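Local coordinates for protein transcriptional regulators (LACI-FAMILY TRANSCRIPTIONAL REGULATORY PROTEIN) (Corynebacterium glutamicum, PDB 3GYB) that probably binds DNA as a LacI-family transcriptional regulator, and carries a magnesium ion in its periplasmic-binding-protein-like region, at residues His112-Gly117 against Ala140-His145. Residues are numbered along the deposited sequence; the frame is centred on the assembly and turned at random.
Sequences HLIDLG and ATMRAH
Ile114 of 112-117 meets Thr141, Met142 and His145 of 140-145, where two helices of the periplasmic-binding-protein-like fold end near each other. Segment 112-117 finishes helix 102-115, and 140-145 finishes helix 129-144. The backbones stay well apart: the nearest CA atoms, those of Ile114 and His145, are 8.3 Å from each other. Gly117 leaves the first helix with positive phi (99°) in a Schellman motif, and its N bonds to Ile114 O at 2.9 Å. At the end of the second helix, His145 N reaches back to Thr141 O at 3.2 Å. Strand 121-124 lies between the two helices in the chain, and Ile114 and Met142 both pack on its Ile121, so the two helix ends cover the same part of the sheet.

No hydrogen bond crosses between the segments; the contact is van der Waals packing around one side chain. Ile114 points its CB toward the second helix. Its CG1 lies anti to the carbonyl carbon (chi1 -68°), and the nearly straight chi2 of 172° carries CD1 out toward helix 129-144. The CD1 methyl lies 4.2 Å from SE of Met142, a selenomethionine. Thr141 is a looser neighbour: its O is 4.3 Å from Ile114 CD1, and its CG2 is only slightly farther. Thr141 OG1 is hydrogen-bonded to Ser137 O within its own helix. The closest contact is with His145, whose side chain also touches Lys111 of helix 102-115. Thr141 CG2 sits at the edge of the imidazole, in its plane. Ile114 approaches that ring obliquely, and its CD1 comes within 3.6 Å of His145 CD2 and 3.8 Å of His145 CG.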
loop_
_atom_site.group_PDB
_atom_site.type_symbol
_atom_site.label_atom_id
_atom_site.label_comp_id
_atom_site.label_asym_id
_atom_site.label_seq_id
_atom_site.Cartn_x
_atom_site.Cartn_y
_atom_site.Cartn_z
ATOM N N HIS A 112 -25.362 7.842 -4.294
ATOM C CA HIS A 112 -24.728 9.132 -4.025
ATOM C C HIS A 112 -24.518 9.889 -5.332
ATOM O O HIS A 112 -24.815 11.078 -5.424
ATOM C CB HIS A 112 -23.382 8.938 -3.314
ATOM C CG HIS A 112 -22.694 10.221 -2.956
ATOM N ND1 HIS A 112 -23.270 11.175 -2.146
ATOM C CD2 HIS A 112 -21.469 10.696 -3.284
ATOM C CE1 HIS A 112 -22.431 12.183 -1.989
ATOM N NE2 HIS A 112 -21.329 11.917 -2.669
ATOM N N LEU A 113 -24.001 9.197 -6.346
ATOM C CA LEU A 113 -23.770 9.825 -7.640
ATOM C C LEU A 113 -25.095 10.268 -8.252
ATOM O O LEU A 113 -25.191 11.348 -8.833
ATOM C CB LEU A 113 -23.046 8.854 -8.577
ATOM C CG LEU A 113 -21.628 8.491 -8.125
ATOM C CD1 LEU A 113 -20.995 7.533 -9.138
ATOM C CD2 LEU A 113 -20.791 9.761 -8.001
ATOM N N ILE A 114 -26.118 9.431 -8.114
ATOM C CA ILE A 114 -27.442 9.759 -8.636
ATOM C C ILE A 114 -28.012 10.973 -7.908
ATOM O O ILE A 114 -28.532 11.897 -8.542
ATOM C CB ILE A 114 -28.406 8.565 -8.482
ATOM C CG1 ILE A 114 -27.961 7.432 -9.410
ATOM C CG2 ILE A 114 -29.841 8.986 -8.814
ATOM C CD1 ILE A 114 -28.719 6.140 -9.193
ATOM N N ASP A 115 -27.911 10.987 -6.580
ATOM C CA ASP A 115 -28.427 12.120 -5.820
ATOM C C ASP A 115 -27.646 13.398 -6.128
ATOM O O ASP A 115 -28.149 14.499 -5.912
ATOM C CB ASP A 115 -28.398 11.836 -4.315
ATOM C CG ASP A 115 -29.469 10.849 -3.886
ATOM O OD1 ASP A 115 -30.473 10.705 -4.615
ATOM O OD2 ASP A 115 -29.315 10.227 -2.814
ATOM N N LEU A 116 -26.421 13.258 -6.635
ATOM C CA LEU A 116 -25.614 14.430 -6.983
ATOM C C LEU A 116 -25.992 14.985 -8.356
ATOM O O LEU A 116 -25.445 15.998 -8.798
ATOM C CB LEU A 116 -24.118 14.095 -6.958
ATOM C CG LEU A 116 -23.459 14.009 -5.580
ATOM C CD1 LEU A 116 -22.053 13.443 -5.708
ATOM C CD2 LEU A 116 -23.417 15.392 -4.951
ATOM N N GLY A 117 -26.914 14.313 -9.039
ATOM C CA GLY A 117 -27.342 14.792 -10.343
ATOM C C GLY A 117 -26.724 14.128 -11.560
ATOM O O GLY A 117 -26.990 14.534 -12.693
ATOM N N ALA A 140 -28.294 -2.988 -10.488
ATOM C CA ALA A 140 -29.631 -3.012 -9.898
ATOM C C ALA A 140 -30.048 -1.629 -9.406
ATOM O O ALA A 140 -31.202 -1.222 -9.555
ATOM C CB ALA A 140 -29.682 -4.010 -8.745
ATOM N N THR A 141 -29.107 -0.905 -8.810
ATOM C CA THR A 141 -29.404 0.427 -8.304
ATOM C C THR A 141 -29.654 1.390 -9.457
ATOM O O THR A 141 -30.551 2.231 -9.373
ATOM C CB THR A 141 -28.257 0.949 -7.433
ATOM O OG1 THR A 141 -28.070 0.056 -6.328
ATOM C CG2 THR A 141 -28.570 2.348 -6.907
HETATM N N MSE A 142 -28.859 1.287 -10.520
HETATM C CA MSE A 142 -29.061 2.163 -11.667
HETATM C C MSE A 142 -30.455 1.920 -12.260
HETATM O O MSE A 142 -31.201 2.861 -12.489
HETATM C CB MSE A 142 -27.992 1.913 -12.743
HETATM C CG MSE A 142 -26.609 2.452 -12.391
HETATM SE SE MSE A 142 -26.478 4.387 -12.346
HETATM C CE MSE A 142 -26.550 4.753 -14.246
ATOM N N ARG A 143 -30.802 0.655 -12.486
ATOM C CA ARG A 143 -32.114 0.325 -13.046
ATOM C C ARG A 143 -33.264 0.660 -12.103
ATOM O O ARG A 143 -34.365 0.983 -12.546
ATOM C CB ARG A 143 -32.173 -1.153 -13.432
ATOM C CG ARG A 143 -31.225 -1.508 -14.562
ATOM C CD ARG A 143 -31.592 -2.827 -15.217
ATOM N NE ARG A 143 -30.718 -3.090 -16.356
ATOM C CZ ARG A 143 -29.520 -3.657 -16.269
ATOM N NH1 ARG A 143 -29.048 -4.036 -15.091
ATOM N NH2 ARG A 143 -28.785 -3.822 -17.360
ATOM N N ALA A 144 -33.018 0.580 -10.803
ATOM C CA ALA A 144 -34.064 0.903 -9.841
ATOM C C ALA A 144 -34.443 2.373 -10.000
ATOM O O ALA A 144 -35.596 2.754 -9.805
ATOM C CB ALA A 144 -33.579 0.645 -8.425
ATOM N N HIS A 145 -33.455 3.188 -10.361
ATOM C CA HIS A 145 -33.647 4.620 -10.545
ATOM C C HIS A 145 -33.900 5.037 -11.990
ATOM O O HIS A 145 -33.810 6.223 -12.326
ATOM C CB HIS A 145 -32.441 5.367 -9.973
ATOM C CG HIS A 145 -32.336 5.270 -8.483
ATOM N ND1 HIS A 145 -33.124 6.015 -7.633
ATOM C CD2 HIS A 145 -31.575 4.477 -7.692
ATOM C CE1 HIS A 145 -32.853 5.686 -6.382
ATOM N NE2 HIS A 145 -31.917 4.754 -6.391
#